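Effector protein Lem4 (lpg1101) (Legionella pneumophila subsp. pneumophila, PDB 6CGK) dephosphorylates phosphotyrosine in proteins as a membrane-associated phosphatase, through the magnesium-binding haloacid dehalogenase (HAD) domain modelled here as an inactive mutant. Local coordinates at residues Y21-G26 / C153-V158; G26-A31 / I68-N73; P147-I152 / S173-F178. The protein carries 1 engineered substitution. All blocks are in the same frame, centred on the assembly; numbering follows the deposited sequence.

Contacts 1 and 3 belong to one parallel sheet and share strand 150-154, which pairs with strand 19-23 in contact 1 and with one of the two outermost strands, 176-180, in contact 3. Contact 1 is the deeply buried one: at the strand ends its few backbone bonds give way to carboxylates, magnesium and phosphate. Contact 3, farther from the centre and partly exposed, is regular sheet pairing with mostly apolar contacts on both faces, some made by the aliphatic parts of R150 and K177. Contact 2 adjoins the metal site and is partly buried. It shares G26 with contact 1 and joins the loop after strand 19-23 to the start of helix 72-82 through two backbone bonds, with threonine hydroxyls bracing the loop and capping the helix.

Contact 1: residues Y21-G26 / C153-V158; sequences YLNFDG and CDDDEV. Engineered in segment 21-26: N23 (natural residue Asp). With MG (magnesium ion), chain C; PO4 (phosphate ion), chain B.
The side-chain amide of N23 and the carboxylate of D155 cross obliquely, their planes 28° apart, and both reach the same magnesium ion. D155 binds it through OD1, 2.3 Å from the metal, while OD2 accepts from a water that is itself a ligand. D155 sets CG between its backbone N and carbonyl carbon (chi1 62°), and its CB rests against the G26 carbonyl. The third protein ligand is the D25 carbonyl, O to magnesium 2.0 Å; a second water and phosphate O4 complete six-fold coordination.

N23 is engineered from Asp and opens the NFDGT form of the HAD signature DxDGT, at the end of strand 19-23, where the family carries its nucleophile. Behind it D154 CG packs on N23 CB at 3.5 Å. D154 OD1 accepts from D156 N, 38° out of the carboxylate plane, in an Asx turn, and also from the second metal-bound water. Phosphate O1 takes the N-H of D25, N to O1 2.9 Å, and that of F24 at 3.3 Å from its N; S94, R95 and K132 hold the same ion. Below the site L22 and C153 pair in parallel: C153 N reaches Y21 O at 3.1 Å, and N23 N reaches C153 O at 3.0 Å.

Contact 2: residues G26-A31 / I68-N73; sequences GTITGA and IKITEN
T29 and I70 face each other in a single backbone bridge, CA to CA 4.1 Å, where two irregular chain segments run 144° apart in direction. A hydrogen bond lies on either side of it: T71 N gives a straight one to I28 O at 3.1 Å, and G30 N a more bent one to K69 O at 3.3 Å, with the donor tilted 27° from the carbonyl plane.

I28 and I70 lie side by side and point the same way, so their CG2 methyls meet at 3.8 Å. T29 divides its work. Its CB and CG2 lie against the carbonyl oxygens of I68 and K69, while OG1, set between the backbone N and the carbonyl carbon (chi1 73°), turns back into its own loop. There it accepts from G26 N at 3.0 Å and, weakly, from A31 N, which ties the two ends of this tight loop together. T71 lays CG2 beside the I28 carbonyl, 3.8 Å from O. T71 is the N-cap of the following helix, its OG1 accepting from A74 N, and a water links that hydroxyl to T27 O. A31 CB touches I68 CA at 4.1 Å.

The loop leaving strand 19-23 and the magnesium site is thus joined to the head of helix 72-82; farther along that helix I28 packs on L78, and I70 continues onto L104 and L105 of helix 98-107.

Contact 3: residues P147-I152 / S173-F178; sequences PGFRLI and SQLVKF
R150 sits at the centre of the pairing between strands 150-154 and 176-180: its N donates to L175 O at 3.0 Å, and its O accepts from K177 N at 2.8 Å. One step on, I152 N meets K177 O at 2.9 Å. CA-H...O contacts from V176, L151 and F178 fill in between these bonds, and the short segments 150-152 and 176-178 run 12° apart.

Side chains pair on both faces. On the face of R150 and I152, the I152 CG2 methyl meets F178 CD1 at 3.8 Å, and the same ring turns its edge to the I152 carbonyl, with O near the ring plane. V176 stands beside them, CG2 toward R150 CB. On the other face the F149 ring takes K177 CG at its edge, 3.9 Å from CE1, and L175 crosses it at about a right angle, with CG near CD1. CG of F149 points opposite its backbone N (chi1 177°), which lays one face of the ring over the L151 N, offset toward the rim. L151 brings CD1 within 3.4 Å of K177 O.

Before the strands begin, a water joins the two segments by donating to G148 O and accepting from L175 N. The bent chain of R150 folds back, and NH1 reaches the F149 carbonyl from 60° above its plane, while E140 makes a salt bridge with NE and the backbone oxygens of K17 and L146 take further guanidinium N-H groups. Helix 157-169 backs the R150 face, through M163, C164 and L167, and helix 188-198 lies over F149. Strand 150-154, helix 157-169 and strand 176-180 make a beta-alpha-beta crossover at the edge of the parallel 3-2-1-4-5 sheet characteristic of the Rossmann-like HAD core.

Contact 1: residues Y21-G26 / C153-V158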
# COMPACT_ATOMS: atom_id res chain seq x y z
N TYR A 21 1.81 -4.67 -4.05
CA TYR A 21 0.55 -3.94 -4.11
C TYR A 21 -0.17 -4.14 -2.79
O TYR A 21 -0.56 -5.26 -2.45
CB TYR A 21 -0.34 -4.47 -5.24
CG TYR A 21 0.07 -4.13 -6.65
CD1 TYR A 21 -0.03 -2.84 -7.12
CD2 TYR A 21 0.50 -5.14 -7.54
CE1 TYR A 21 0.29 -2.52 -8.43
CE2 TYR A 21 0.83 -4.83 -8.85
CZ TYR A 21 0.73 -3.52 -9.29
OH TYR A 21 1.03 -3.21 -10.60
N LEU A 22 -0.41 -3.05 -2.08
CA LEU A 22 -0.99 -3.12 -0.75
C LEU A 22 -2.25 -2.26 -0.73
O LEU A 22 -2.21 -1.08 -1.08
CB LEU A 22 -0.02 -2.63 0.32
CG LEU A 22 1.40 -3.20 0.37
CD1 LEU A 22 2.24 -2.52 1.44
CD2 LEU A 22 1.37 -4.71 0.59
N ASN A 23 -3.35 -2.87 -0.31
CA ASN A 23 -4.47 -2.11 0.17
C ASN A 23 -4.05 -1.33 1.42
O ASN A 23 -3.08 -1.68 2.08
CB ASN A 23 -5.63 -3.07 0.49
CG ASN A 23 -6.81 -2.37 0.98
OD1 ASN A 23 -7.21 -2.56 2.12
ND2 ASN A 23 -7.43 -1.57 0.11
N PHE A 24 -4.79 -0.27 1.75
CA PHE A 24 -4.43 0.50 2.95
C PHE A 24 -5.31 0.18 4.15
O PHE A 24 -4.83 -0.42 5.11
CB PHE A 24 -4.47 2.01 2.68
CG PHE A 24 -3.96 2.84 3.82
CD1 PHE A 24 -2.58 2.93 4.06
CD2 PHE A 24 -4.84 3.53 4.64
CE1 PHE A 24 -2.11 3.71 5.13
CE2 PHE A 24 -4.37 4.31 5.72
CZ PHE A 24 -3.00 4.39 5.96
N ASP A 25 -6.60 0.56 4.12
CA ASP A 25 -7.43 0.39 5.31
C ASP A 25 -7.68 -1.09 5.56
O ASP A 25 -8.17 -1.81 4.69
CB ASP A 25 -8.78 1.08 5.14
CG ASP A 25 -8.65 2.58 4.99
OD1 ASP A 25 -8.09 3.21 5.90
OD2 ASP A 25 -9.10 3.12 3.96
N GLY A 26 -7.35 -1.54 6.76
CA GLY A 26 -7.58 -2.91 7.16
C GLY A 26 -6.45 -3.84 6.82
O GLY A 26 -6.44 -4.99 7.29
N CYS A 153 -1.62 -7.77 -1.01
CA CYS A 153 -2.29 -7.93 0.28
C CYS A 153 -3.55 -7.08 0.33
O CYS A 153 -3.50 -5.87 0.06
CB CYS A 153 -1.36 -7.54 1.43
SG CYS A 153 0.08 -8.59 1.51
N ASP A 154 -4.68 -7.70 0.67
CA ASP A 154 -5.93 -6.98 0.84
C ASP A 154 -6.75 -7.68 1.91
O ASP A 154 -6.75 -8.91 2.00
CB ASP A 154 -6.71 -6.92 -0.48
CG ASP A 154 -7.64 -5.73 -0.55
OD1 ASP A 154 -8.33 -5.44 0.44
OD2 ASP A 154 -7.69 -5.10 -1.62
N ASP A 155 -7.44 -6.89 2.73
CA ASP A 155 -8.35 -7.47 3.72
C ASP A 155 -9.74 -7.75 3.16
O ASP A 155 -10.53 -8.45 3.80
CB ASP A 155 -8.49 -6.55 4.92
CG ASP A 155 -9.07 -5.21 4.54
OD1 ASP A 155 -8.50 -4.58 3.64
OD2 ASP A 155 -10.10 -4.79 5.13
N ASP A 156 -10.07 -7.18 2.00
CA ASP A 156 -11.34 -7.44 1.33
C ASP A 156 -11.05 -8.46 0.23
O ASP A 156 -10.33 -8.16 -0.73
CB ASP A 156 -11.92 -6.14 0.78
CG ASP A 156 -13.37 -6.28 0.32
OD1 ASP A 156 -13.71 -7.35 -0.21
OD2 ASP A 156 -14.15 -5.32 0.50
N GLU A 157 -11.56 -9.69 0.40
CA GLU A 157 -11.22 -10.75 -0.54
C GLU A 157 -11.57 -10.35 -1.97
O GLU A 157 -10.80 -10.60 -2.90
CB GLU A 157 -11.92 -12.05 -0.17
CG GLU A 157 -11.47 -13.26 -0.98
CD GLU A 157 -12.31 -14.49 -0.71
OE1 GLU A 157 -13.30 -14.38 0.05
OE2 GLU A 157 -11.98 -15.57 -1.25
N VAL A 158 -12.73 -9.72 -2.14
CA VAL A 158 -13.17 -9.26 -3.45
C VAL A 158 -12.18 -8.26 -4.03
O VAL A 158 -11.72 -8.40 -5.17
CB VAL A 158 -14.58 -8.65 -3.34
CG1 VAL A 158 -14.98 -7.98 -4.63
CG2 VAL A 158 -15.55 -9.73 -2.96
MG MG C . -8.98 -2.47 2.94
P PO4 B . -9.07 0.77 1.29
O1 PO4 B . -7.67 1.28 1.56
O2 PO4 B . -9.40 0.64 -0.19
O3 PO4 B . -10.03 1.77 1.93
O4 PO4 B . -9.29 -0.55 2.00
O HOH W 1 -9.85 -3.26 1.22
O HOH W 2 -10.79 -2.43 3.90

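Contact 2: residues G26-A31 / I68-N73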
# COMPACT_ATOMS: atom_id res chain seq x y z
N GLY A 26 -7.35 -1.54 6.76
CA GLY A 26 -7.58 -2.91 7.16
C GLY A 26 -6.45 -3.84 6.82
O GLY A 26 -6.44 -4.99 7.29
N THR A 27 -5.52 -3.39 5.98
CA THR A 27 -4.36 -4.16 5.57
C THR A 27 -3.11 -3.59 6.23
O THR A 27 -2.50 -4.25 7.08
CB THR A 27 -4.23 -4.14 4.05
OG1 THR A 27 -5.43 -4.68 3.48
CG2 THR A 27 -3.06 -4.97 3.59
N ILE A 28 -2.76 -2.36 5.89
CA ILE A 28 -1.71 -1.65 6.61
C ILE A 28 -2.20 -1.15 7.97
O ILE A 28 -1.42 -1.13 8.93
CB ILE A 28 -1.17 -0.51 5.73
CG1 ILE A 28 -0.34 -1.11 4.58
CG2 ILE A 28 -0.32 0.49 6.53
CD1 ILE A 28 -0.18 -0.19 3.40
N THR A 29 -3.49 -0.78 8.11
CA THR A 29 -4.05 -0.40 9.40
C THR A 29 -4.87 -1.56 9.97
O THR A 29 -5.07 -2.59 9.34
CB THR A 29 -4.95 0.83 9.30
OG1 THR A 29 -6.19 0.46 8.65
CG2 THR A 29 -4.30 1.93 8.50
N GLY A 30 -5.38 -1.35 11.19
CA GLY A 30 -6.20 -2.36 11.82
C GLY A 30 -7.69 -2.19 11.64
O GLY A 30 -8.46 -2.83 12.37
N ALA A 31 -8.14 -1.36 10.70
CA ALA A 31 -9.56 -1.06 10.57
C ALA A 31 -9.98 -1.05 9.11
O ALA A 31 -9.39 -0.32 8.30
CB ALA A 31 -9.90 0.28 11.20
N ILE A 68 -7.42 1.99 14.32
CA ILE A 68 -7.24 2.81 13.13
C ILE A 68 -5.78 3.03 12.78
O ILE A 68 -5.49 3.51 11.67
CB ILE A 68 -7.92 4.19 13.24
CG1 ILE A 68 -7.14 5.11 14.17
CG2 ILE A 68 -9.36 4.02 13.69
CD1 ILE A 68 -7.22 6.56 13.75
N LYS A 69 -4.85 2.70 13.67
CA LYS A 69 -3.45 3.00 13.39
C LYS A 69 -2.81 1.98 12.45
O LYS A 69 -3.24 0.83 12.34
CB LYS A 69 -2.66 3.06 14.69
CG LYS A 69 -3.23 4.06 15.70
CD LYS A 69 -2.49 4.04 17.04
CE LYS A 69 -3.06 5.08 18.01
NZ LYS A 69 -2.19 5.15 19.24
N ILE A 70 -1.74 2.42 11.79
CA ILE A 70 -0.83 1.50 11.11
C ILE A 70 -0.33 0.49 12.14
O ILE A 70 -0.00 0.85 13.28
CB ILE A 70 0.31 2.28 10.45
CG1 ILE A 70 -0.26 3.21 9.39
CG2 ILE A 70 1.33 1.34 9.84
CD1 ILE A 70 0.73 3.90 8.52
N THR A 71 -0.38 -0.79 11.79
CA THR A 71 -0.04 -1.76 12.81
C THR A 71 1.47 -1.80 12.96
O THR A 71 2.20 -1.43 12.04
CB THR A 71 -0.55 -3.16 12.49
OG1 THR A 71 0.23 -3.71 11.43
CG2 THR A 71 -2.03 -3.14 12.11
N GLU A 72 1.93 -2.25 14.12
CA GLU A 72 3.36 -2.32 14.36
C GLU A 72 4.08 -3.12 13.27
O GLU A 72 5.10 -2.69 12.73
CB GLU A 72 3.63 -2.94 15.73
CG GLU A 72 4.99 -2.57 16.29
CD GLU A 72 5.04 -1.11 16.74
OE1 GLU A 72 5.91 -0.36 16.25
OE2 GLU A 72 4.18 -0.73 17.57
N ASN A 73 3.55 -4.30 12.93
CA ASN A 73 4.22 -5.15 11.96
C ASN A 73 4.14 -4.59 10.54
O ASN A 73 5.03 -4.84 9.73
CB ASN A 73 3.63 -6.56 12.01
CG ASN A 73 3.92 -7.26 13.32
OD1 ASN A 73 4.93 -6.98 13.97
ND2 ASN A 73 3.05 -8.17 13.72
O HOH W 3 -1.02 -5.15 9.67

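Contact 3: residues P147-I152 / S173-F178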
# COMPACT_ATOMS: atom_id res chain seq x y z
N PRO A 147 7.67 -8.07 -16.15
CA PRO A 147 7.24 -9.24 -15.38
C PRO A 147 8.23 -9.58 -14.29
O PRO A 147 9.44 -9.35 -14.42
CB PRO A 147 7.18 -10.37 -16.42
CG PRO A 147 7.85 -9.85 -17.59
CD PRO A 147 7.82 -8.37 -17.58
N GLY A 148 7.73 -10.21 -13.25
CA GLY A 148 8.56 -10.60 -12.12
C GLY A 148 7.68 -10.92 -10.92
O GLY A 148 6.55 -11.38 -11.07
N PHE A 149 8.18 -10.61 -9.74
CA PHE A 149 7.49 -10.99 -8.52
C PHE A 149 6.38 -10.00 -8.21
O PHE A 149 6.53 -8.79 -8.38
CB PHE A 149 8.49 -11.04 -7.36
CG PHE A 149 7.86 -11.34 -6.04
CD1 PHE A 149 7.38 -12.61 -5.75
CD2 PHE A 149 7.76 -10.36 -5.07
CE1 PHE A 149 6.80 -12.89 -4.50
CE2 PHE A 149 7.17 -10.63 -3.82
CZ PHE A 149 6.70 -11.89 -3.54
N ARG A 150 5.24 -10.53 -7.76
CA ARG A 150 4.11 -9.71 -7.35
C ARG A 150 3.58 -10.19 -6.01
O ARG A 150 3.26 -11.37 -5.85
CB ARG A 150 2.95 -9.73 -8.38
CG ARG A 150 3.28 -9.12 -9.75
CD ARG A 150 3.61 -7.62 -9.63
NE ARG A 150 3.88 -7.04 -10.97
CZ ARG A 150 5.06 -7.08 -11.58
NH1 ARG A 150 6.11 -7.68 -11.00
NH2 ARG A 150 5.22 -6.51 -12.77
N LEU A 151 3.48 -9.27 -5.06
CA LEU A 151 2.85 -9.51 -3.77
C LEU A 151 1.62 -8.61 -3.69
O LEU A 151 1.71 -7.42 -4.00
CB LEU A 151 3.82 -9.23 -2.62
CG LEU A 151 3.24 -9.28 -1.20
CD1 LEU A 151 2.65 -10.65 -0.87
CD2 LEU A 151 4.29 -8.88 -0.17
N ILE A 152 0.48 -9.19 -3.30
CA ILE A 152 -0.78 -8.44 -3.17
C ILE A 152 -1.36 -8.79 -1.82
O ILE A 152 -1.58 -9.97 -1.53
CB ILE A 152 -1.80 -8.81 -4.25
CG1 ILE A 152 -1.27 -8.48 -5.65
CG2 ILE A 152 -3.16 -8.15 -3.95
CD1 ILE A 152 -2.23 -8.98 -6.75
N SER A 173 0.96 -12.37 -14.04
CA SER A 173 0.59 -13.12 -12.84
C SER A 173 1.30 -14.47 -12.81
O SER A 173 0.76 -15.45 -12.29
CB SER A 173 -0.92 -13.31 -12.76
OG SER A 173 -1.40 -14.10 -13.84
N GLN A 174 2.52 -14.54 -13.33
CA GLN A 174 3.23 -15.81 -13.35
C GLN A 174 3.86 -16.16 -12.01
O GLN A 174 4.23 -17.32 -11.80
CB GLN A 174 4.31 -15.79 -14.43
CG GLN A 174 5.52 -14.94 -14.04
CD GLN A 174 5.75 -13.79 -15.01
OE1 GLN A 174 6.87 -13.60 -15.50
NE2 GLN A 174 4.70 -13.02 -15.28
N LEU A 175 4.00 -15.19 -11.11
CA LEU A 175 4.72 -15.37 -9.86
C LEU A 175 4.10 -14.40 -8.84
O LEU A 175 4.68 -13.39 -8.47
CB LEU A 175 6.22 -15.12 -10.03
CG LEU A 175 7.11 -15.25 -8.79
CD1 LEU A 175 6.99 -16.64 -8.19
CD2 LEU A 175 8.55 -14.95 -9.17
N VAL A 176 2.89 -14.73 -8.41
CA VAL A 176 2.12 -13.88 -7.51
C VAL A 176 1.99 -14.56 -6.16
O VAL A 176 1.75 -15.77 -6.09
CB VAL A 176 0.72 -13.58 -8.09
CG1 VAL A 176 -0.02 -12.61 -7.20
CG2 VAL A 176 0.84 -13.03 -9.50
N LYS A 177 2.15 -13.78 -5.10
CA LYS A 177 1.77 -14.21 -3.76
C LYS A 177 0.61 -13.32 -3.33
O LYS A 177 0.75 -12.09 -3.33
CB LYS A 177 2.93 -14.09 -2.77
CG LYS A 177 4.02 -15.13 -3.00
CD LYS A 177 3.64 -16.48 -2.39
CE LYS A 177 4.77 -17.50 -2.57
NZ LYS A 177 4.67 -18.63 -1.61
N PHE A 178 -0.52 -13.92 -3.01
CA PHE A 178 -1.72 -13.18 -2.66
C PHE A 178 -2.11 -13.53 -1.24
O PHE A 178 -2.28 -14.71 -0.92
CB PHE A 178 -2.86 -13.49 -3.64
CG PHE A 178 -4.17 -12.91 -3.23
CD1 PHE A 178 -4.26 -11.60 -2.76
CD2 PHE A 178 -5.33 -13.66 -3.32
CE1 PHE A 178 -5.48 -11.06 -2.38
CE2 PHE A 178 -6.56 -13.12 -2.95
CZ PHE A 178 -6.64 -11.83 -2.48
O HOH W 4 3.77 -12.21 -11.49